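Local coordinates for uncharacterized protein (Xanthomonas campestris pv. campestris, PDB 3HIU) that is of unknown function but adopts a ferritin-like four-helix bundle, built mainly of long helices, that pairs with a second copy and holds a sodium ion, at residues 16-21 and 105-110; 36-41 and 142-147. All blocks are in the same frame, centred on the assembly; numbering follows the deposited sequence.

Contact 1 (16-21 and 105-110); sequences AMEKEA and HLEIAS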
loop_
_atom_site.group_PDB
_atom_site.type_symbol
_atom_site.label_atom_id
_atom_site.label_comp_id
_atom_site.label_asym_id
_atom_site.label_seq_id
_atom_site.Cartn_x
_atom_site.Cartn_y
_atom_site.Cartn_z
ATOM N N ALA B 16 -3.775 2.256 -15.974
ATOM C CA ALA B 16 -5.086 2.249 -15.355
ATOM C C ALA B 16 -4.950 2.551 -13.874
ATOM O O ALA B 16 -5.817 3.165 -13.265
ATOM C CB ALA B 16 -5.741 0.905 -15.564
HETATM N N MSE B 17 -3.846 2.105 -13.297
HETATM C CA MSE B 17 -3.543 2.392 -11.910
HETATM C C MSE B 17 -3.356 3.904 -11.712
HETATM O O MSE B 17 -3.802 4.478 -10.716
HETATM C CB MSE B 17 -2.289 1.614 -11.521
HETATM C CG MSE B 17 -1.958 1.623 -10.061
HETATM SE SE MSE B 17 -0.165 0.899 -9.841
HETATM C CE MSE B 17 -0.397 -0.755 -10.850
ATOM N N GLU B 18 -2.700 4.544 -12.673
ATOM C CA GLU B 18 -2.452 5.982 -12.624
ATOM C C GLU B 18 -3.723 6.780 -12.802
ATOM O O GLU B 18 -3.822 7.915 -12.338
ATOM C CB GLU B 18 -1.454 6.398 -13.708
ATOM C CG GLU B 18 -0.068 5.825 -13.526
ATOM C CD GLU B 18 0.572 6.279 -12.242
ATOM O OE1 GLU B 18 0.051 7.223 -11.608
ATOM O OE2 GLU B 18 1.607 5.694 -11.863
ATOM N N LYS B 19 -4.696 6.236 -13.468
ATOM C CA LYS B 19 -5.980 6.907 -13.648
ATOM C C LYS B 19 -6.804 6.807 -12.360
ATOM O O LYS B 19 -7.517 7.745 -11.993
ATOM C CB LYS B 19 -6.744 6.311 -14.835
ATOM C CG LYS B 19 -5.982 6.351 -16.168
ATOM C CD LYS B 19 -5.969 7.753 -16.761
ATOM C CE LYS B 19 -4.752 7.987 -17.640
ATOM N NZ LYS B 19 -4.613 9.429 -18.008
ATOM N N GLU B 20 -6.692 5.669 -11.675
ATOM C CA GLU B 20 -7.330 5.469 -10.377
ATOM C C GLU B 20 -6.644 6.322 -9.313
ATOM O O GLU B 20 -7.292 6.870 -8.415
ATOM C CB GLU B 20 -7.275 3.992 -9.980
ATOM C CG GLU B 20 -7.629 3.723 -8.523
ATOM C CD GLU B 20 -7.272 2.314 -8.073
ATOM O OE1 GLU B 20 -6.408 1.672 -8.719
ATOM O OE2 GLU B 20 -7.854 1.852 -7.066
ATOM N N ALA B 21 -5.325 6.424 -9.412
ATOM C CA ALA B 21 -4.575 7.273 -8.506
ATOM C C ALA B 21 -5.018 8.716 -8.709
ATOM O O ALA B 21 -5.326 9.421 -7.744
ATOM C CB ALA B 21 -3.062 7.126 -8.742
ATOM N N HIS B 105 2.663 2.810 -2.377
ATOM C CA HIS B 105 3.525 1.638 -2.306
ATOM C C HIS B 105 3.093 0.527 -3.273
ATOM O O HIS B 105 3.924 -0.206 -3.799
ATOM C CB HIS B 105 3.675 1.159 -0.859
ATOM C CG HIS B 105 4.771 1.864 -0.123
ATOM N ND1 HIS B 105 4.554 2.990 0.649
ATOM C CD2 HIS B 105 6.108 1.630 -0.074
ATOM C CE1 HIS B 105 5.704 3.405 1.150
ATOM N NE2 HIS B 105 6.658 2.598 0.731
ATOM N N LEU B 106 1.792 0.423 -3.524
ATOM C CA LEU B 106 1.321 -0.393 -4.625
ATOM C C LEU B 106 2.043 0.070 -5.875
ATOM O O LEU B 106 2.603 -0.725 -6.612
ATOM C CB LEU B 106 -0.189 -0.227 -4.812
ATOM C CG LEU B 106 -0.841 -1.185 -5.812
ATOM C CD1 LEU B 106 -0.409 -2.611 -5.525
ATOM C CD2 LEU B 106 -2.367 -1.068 -5.768
ATOM N N GLU B 107 2.045 1.375 -6.103
ATOM C CA GLU B 107 2.693 1.935 -7.286
ATOM C C GLU B 107 4.190 1.626 -7.348
ATOM O O GLU B 107 4.688 1.160 -8.378
ATOM C CB GLU B 107 2.441 3.443 -7.381
ATOM C CG GLU B 107 1.005 3.809 -7.752
ATOM C CD GLU B 107 0.859 5.270 -8.136
ATOM O OE1 GLU B 107 0.609 5.555 -9.324
ATOM O OE2 GLU B 107 1.009 6.138 -7.248
ATOM N N ILE B 108 4.903 1.890 -6.253
ATOM C CA ILE B 108 6.316 1.518 -6.141
ATOM C C ILE B 108 6.538 0.083 -6.633
ATOM O O ILE B 108 7.154 -0.143 -7.672
ATOM C CB ILE B 108 6.817 1.639 -4.689
ATOM C CG1 ILE B 108 6.873 3.106 -4.261
ATOM C CG2 ILE B 108 8.179 0.994 -4.541
ATOM C CD1 ILE B 108 6.647 3.320 -2.772
ATOM N N ALA B 109 6.019 -0.886 -5.890
ATOM C CA ALA B 109 6.185 -2.274 -6.267
ATOM C C ALA B 109 5.955 -2.483 -7.769
ATOM O O ALA B 109 6.773 -3.105 -8.445
ATOM C CB ALA B 109 5.276 -3.162 -5.441
ATOM N N SER B 110 4.858 -1.955 -8.300
ATOM C CA SER B 110 4.541 -2.164 -9.712
ATOM C C SER B 110 5.600 -1.601 -10.649
ATOM O O SER B 110 6.005 -2.251 -11.615
ATOM C CB SER B 110 3.197 -1.536 -10.050
ATOM O OG SER B 110 2.252 -1.888 -9.066
#
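L106 O is gripped twice by S110, the residue that meets M17 where segment 16-21 of helix 2-28 runs nearly antiparallel to segment 105-110 of helix 94-120: S110 N donates to it at 3.1 Å, and S110 OG donates to the same L106 O at 2.7 Å, from 39° above the carbonyl plane. With OG turned back onto its own helix, S110 CB and OG form the surface that the methyl of M17, a selenomethionine, meets. The M17 chain starts out extended and then turns at the selenium (chi3 -52°), which lays CE alongside S110 OG at 3.4 Å and brings SE within 3.8 Å of E107 CG. M17 and E107 run alongside each other, pointing opposite ways, and F103 packs against M17 and A21. Deeper in the bundle, E18 folds back at chi2 and turns its carboxylate toward that of E107, their planes 47° apart. E107 OE1 lies 2.7 Å from E18 OE2 and 2.9 Å from E18 OE1; all three are acceptors as modelled, a closeness that would be costly unless offset, probably in part by the sodium ion about 3 Å from the E18 side chain. T49 and Q52 bind that ion, while E104 and E137 bring further carboxylates close to E107. These largely buried glutamates, with T49, S53 and Q52 near them, recall the carboxylate-lined metal sites of ferritin-like bundles and are consistent with a site suited to cations.

Contact 2 (36-41 and 142-147); sequences PELKRR and EWLIEH. With EDO (1,2-ethanediol), chain K; EDO (1,2-ethanediol), chain N.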
loop_
_atom_site.group_PDB
_atom_site.type_symbol
_atom_site.label_atom_id
_atom_site.label_comp_id
_atom_site.label_asym_id
_atom_site.label_seq_id
_atom_site.Cartn_x
_atom_site.Cartn_y
_atom_site.Cartn_z
ATOM N N PRO B 36 -3.149 22.718 4.823
ATOM C CA PRO B 36 -2.766 23.372 3.570
ATOM C C PRO B 36 -1.568 22.684 2.914
ATOM O O PRO B 36 -1.493 22.629 1.688
ATOM C CB PRO B 36 -2.396 24.796 4.017
ATOM C CG PRO B 36 -3.138 25.002 5.283
ATOM C CD PRO B 36 -3.179 23.655 5.957
ATOM N N GLU B 37 -0.643 22.169 3.716
ATOM C CA GLU B 37 0.528 21.511 3.170
ATOM C C GLU B 37 0.064 20.237 2.488
ATOM O O GLU B 37 0.307 20.031 1.302
ATOM C CB GLU B 37 1.525 21.183 4.276
ATOM C CG GLU B 37 2.949 21.623 3.986
ATOM C CD GLU B 37 3.118 23.130 4.088
ATOM O OE1 GLU B 37 3.688 23.598 5.098
ATOM O OE2 GLU B 37 2.669 23.847 3.168
ATOM N N LEU B 38 -0.616 19.389 3.250
ATOM C CA LEU B 38 -1.157 18.143 2.731
ATOM C C LEU B 38 -1.805 18.414 1.392
ATOM O O LEU B 38 -1.330 17.957 0.353
ATOM C CB LEU B 38 -2.208 17.599 3.690
ATOM C CG LEU B 38 -2.270 16.116 4.010
ATOM C CD1 LEU B 38 -3.650 15.822 4.550
ATOM C CD2 LEU B 38 -1.943 15.235 2.799
ATOM N N LYS B 39 -2.893 19.175 1.440
ATOM C CA LYS B 39 -3.699 19.499 0.272
ATOM C C LYS B 39 -2.842 20.029 -0.872
ATOM O O LYS B 39 -2.964 19.582 -2.021
ATOM C CB LYS B 39 -4.777 20.523 0.656
ATOM C CG LYS B 39 -5.609 21.060 -0.494
ATOM C CD LYS B 39 -6.572 22.121 0.008
ATOM C CE LYS B 39 -7.810 22.205 -0.871
ATOM N NZ LYS B 39 -8.847 23.082 -0.261
ATOM N N ARG B 40 -1.980 20.988 -0.550
ATOM C CA ARG B 40 -1.045 21.554 -1.511
ATOM C C ARG B 40 -0.259 20.425 -2.196
ATOM O O ARG B 40 -0.027 20.460 -3.408
ATOM C CB ARG B 40 -0.076 22.509 -0.800
ATOM C CG ARG B 40 0.677 23.466 -1.717
ATOM C CD ARG B 40 2.149 23.651 -1.302
ATOM N NE ARG B 40 2.325 24.351 -0.029
ATOM C CZ ARG B 40 3.438 24.992 0.315
ATOM N NH1 ARG B 40 4.466 25.031 -0.527
ATOM N NH2 ARG B 40 3.523 25.606 1.489
ATOM N N ARG B 41 0.142 19.421 -1.417
ATOM C CA ARG B 41 0.964 18.336 -1.946
ATOM C C ARG B 41 0.184 17.454 -2.928
ATOM O O ARG B 41 0.622 17.189 -4.044
ATOM C CB ARG B 41 1.546 17.486 -0.808
ATOM C CG ARG B 41 2.901 16.866 -1.157
ATOM C CD ARG B 41 3.178 16.998 -2.653
ATOM N NE ARG B 41 4.202 16.084 -3.156
ATOM C CZ ARG B 41 4.317 15.726 -4.433
ATOM N NH1 ARG B 41 3.471 16.195 -5.340
ATOM N NH2 ARG B 41 5.273 14.893 -4.806
ATOM N N GLU B 142 7.076 9.187 0.792
ATOM C CA GLU B 142 7.882 9.793 1.843
ATOM C C GLU B 142 7.233 11.048 2.406
ATOM O O GLU B 142 7.298 11.304 3.606
ATOM C CB GLU B 142 9.270 10.137 1.321
ATOM C CG GLU B 142 10.286 9.040 1.505
ATOM C CD GLU B 142 11.704 9.551 1.374
ATOM O OE1 GLU B 142 12.590 8.756 0.989
ATOM O OE2 GLU B 142 11.933 10.750 1.654
ATOM N N TRP B 143 6.606 11.834 1.541
ATOM C CA TRP B 143 5.982 13.063 2.002
ATOM C C TRP B 143 4.882 12.784 3.024
ATOM O O TRP B 143 4.770 13.473 4.033
ATOM C CB TRP B 143 5.426 13.874 0.830
ATOM C CG TRP B 143 5.102 15.297 1.212
ATOM C CD1 TRP B 143 5.875 16.406 0.981
ATOM C CD2 TRP B 143 3.930 15.764 1.909
ATOM N NE1 TRP B 143 5.252 17.527 1.481
ATOM C CE2 TRP B 143 4.062 17.162 2.052
ATOM C CE3 TRP B 143 2.788 15.135 2.413
ATOM C CZ2 TRP B 143 3.089 17.940 2.687
ATOM C CZ3 TRP B 143 1.824 15.911 3.038
ATOM C CH2 TRP B 143 1.983 17.298 3.170
ATOM N N LEU B 144 4.077 11.766 2.761
ATOM C CA LEU B 144 2.917 11.485 3.596
ATOM C C LEU B 144 3.273 10.896 4.962
ATOM O O LEU B 144 2.682 11.277 5.976
ATOM C CB LEU B 144 1.960 10.530 2.872
ATOM C CG LEU B 144 1.369 10.918 1.520
ATOM C CD1 LEU B 144 0.836 9.658 0.888
ATOM C CD2 LEU B 144 0.271 11.935 1.713
ATOM N N ILE B 145 4.226 9.961 4.983
ATOM C CA ILE B 145 4.524 9.198 6.202
ATOM C C ILE B 145 5.382 9.997 7.182
ATOM O O ILE B 145 5.528 9.632 8.356
ATOM C CB ILE B 145 5.225 7.856 5.898
ATOM C CG1 ILE B 145 4.900 6.804 6.976
ATOM C CG2 ILE B 145 6.735 8.061 5.768
ATOM C CD1 ILE B 145 3.472 6.252 6.925
ATOM N N GLU B 146 5.960 11.082 6.687
ATOM C CA GLU B 146 6.669 12.000 7.555
ATOM C C GLU B 146 5.679 13.002 8.152
ATOM O O GLU B 146 5.596 13.146 9.368
ATOM C CB GLU B 146 7.815 12.670 6.797
ATOM C CG GLU B 146 8.867 11.660 6.341
ATOM C CD GLU B 146 10.060 12.297 5.654
ATOM O OE1 GLU B 146 10.725 11.603 4.852
ATOM O OE2 GLU B 146 10.334 13.488 5.915
ATOM N N HIS B 147 4.898 13.652 7.295
ATOM C CA HIS B 147 3.888 14.605 7.742
ATOM C C HIS B 147 2.726 13.905 8.419
ATOM O O HIS B 147 1.822 14.555 8.946
ATOM C CB HIS B 147 3.361 15.411 6.555
ATOM C CG HIS B 147 4.389 16.302 5.935
ATOM N ND1 HIS B 147 5.411 15.822 5.144
ATOM C CD2 HIS B 147 4.559 17.645 5.997
ATOM C CE1 HIS B 147 6.166 16.830 4.746
ATOM N NE2 HIS B 147 5.670 17.948 5.247
HETATM C C1 EDO K . -0.108 18.780 6.916
HETATM O O1 EDO K . 0.538 18.380 5.714
HETATM C C2 EDO K . -0.088 20.302 6.986
HETATM O O2 EDO K . -0.847 20.827 5.898
HETATM C C1 EDO N . -6.248 24.614 -2.295
HETATM O O1 EDO N . -5.030 24.924 -2.986
HETATM C C2 EDO N . -6.795 25.839 -1.584
HETATM O O2 EDO N . -7.346 25.390 -0.351
#
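This is a largely apolar helix-to-helix contact centred on one tryptophan, well away from the middle of the bundle: segment 36-41, at the start of helix 36-62, runs almost antiparallel to segment 142-147 of helix 124-159. With chi1 -165° the W143 indole is thrown out across the helices, and R41 CG lies over one face, 3.3 Å from the centroid of the W143 five-membered ring and 8° off its normal, a well-centred CH-pi contact. The R41 chain bends at chi2; its guanidinium stands nearly perpendicular to the indole (88°), with W143 CD1 at its edge, and makes a salt bridge to E48. The far end of the indole meets L38, with W143 CH2 3.3 Å from L38 CA and W143 CZ3 3.8 Å from L38 CD2. L38 CD2 also touches L144 CD2 at 4.1 Å. An ethanediol, probably from the crystallisation liquor, puts O1 3.1 Å from W143 CH2; another is hydrogen-bonded to K39 NZ. Against the opposite face of the indole lies H147, whose ND1 donates to W143 O at 2.7 Å, on an in-plane lone pair. Made along the tryptophan's own helix, this bond is bent, and W143 O also accepts from H147 N. It places a hydrogen on ND1 and steadies the imidazole. The indole is clamped between an arginine methylene and a histidine ring, and contact across the helices rests on dispersion and CH-pi attraction.

Overall arrangement
Contacts 1 and 2 use all four long helices once each: 16-21 on helix 2-28 meets 105-110 on helix 94-120, and 36-41 on helix 36-62 meets 142-147 on helix 124-159. Along the chain their segments alternate, so the two pairings interlock. Helices 36-62 and 94-120 run the same way, so the chain between them, partly unmodelled, must cross the length of the bundle, as in ferritin-like folds. The contact centres are 18 Å apart and their nearest atoms about 6 Å, without touching: contact 1 lies near the middle of the chain, beside the sodium ion, contact 2 farther along the bundle. The second subunit packs against helices 94-120 and 124-159, beside both contacts.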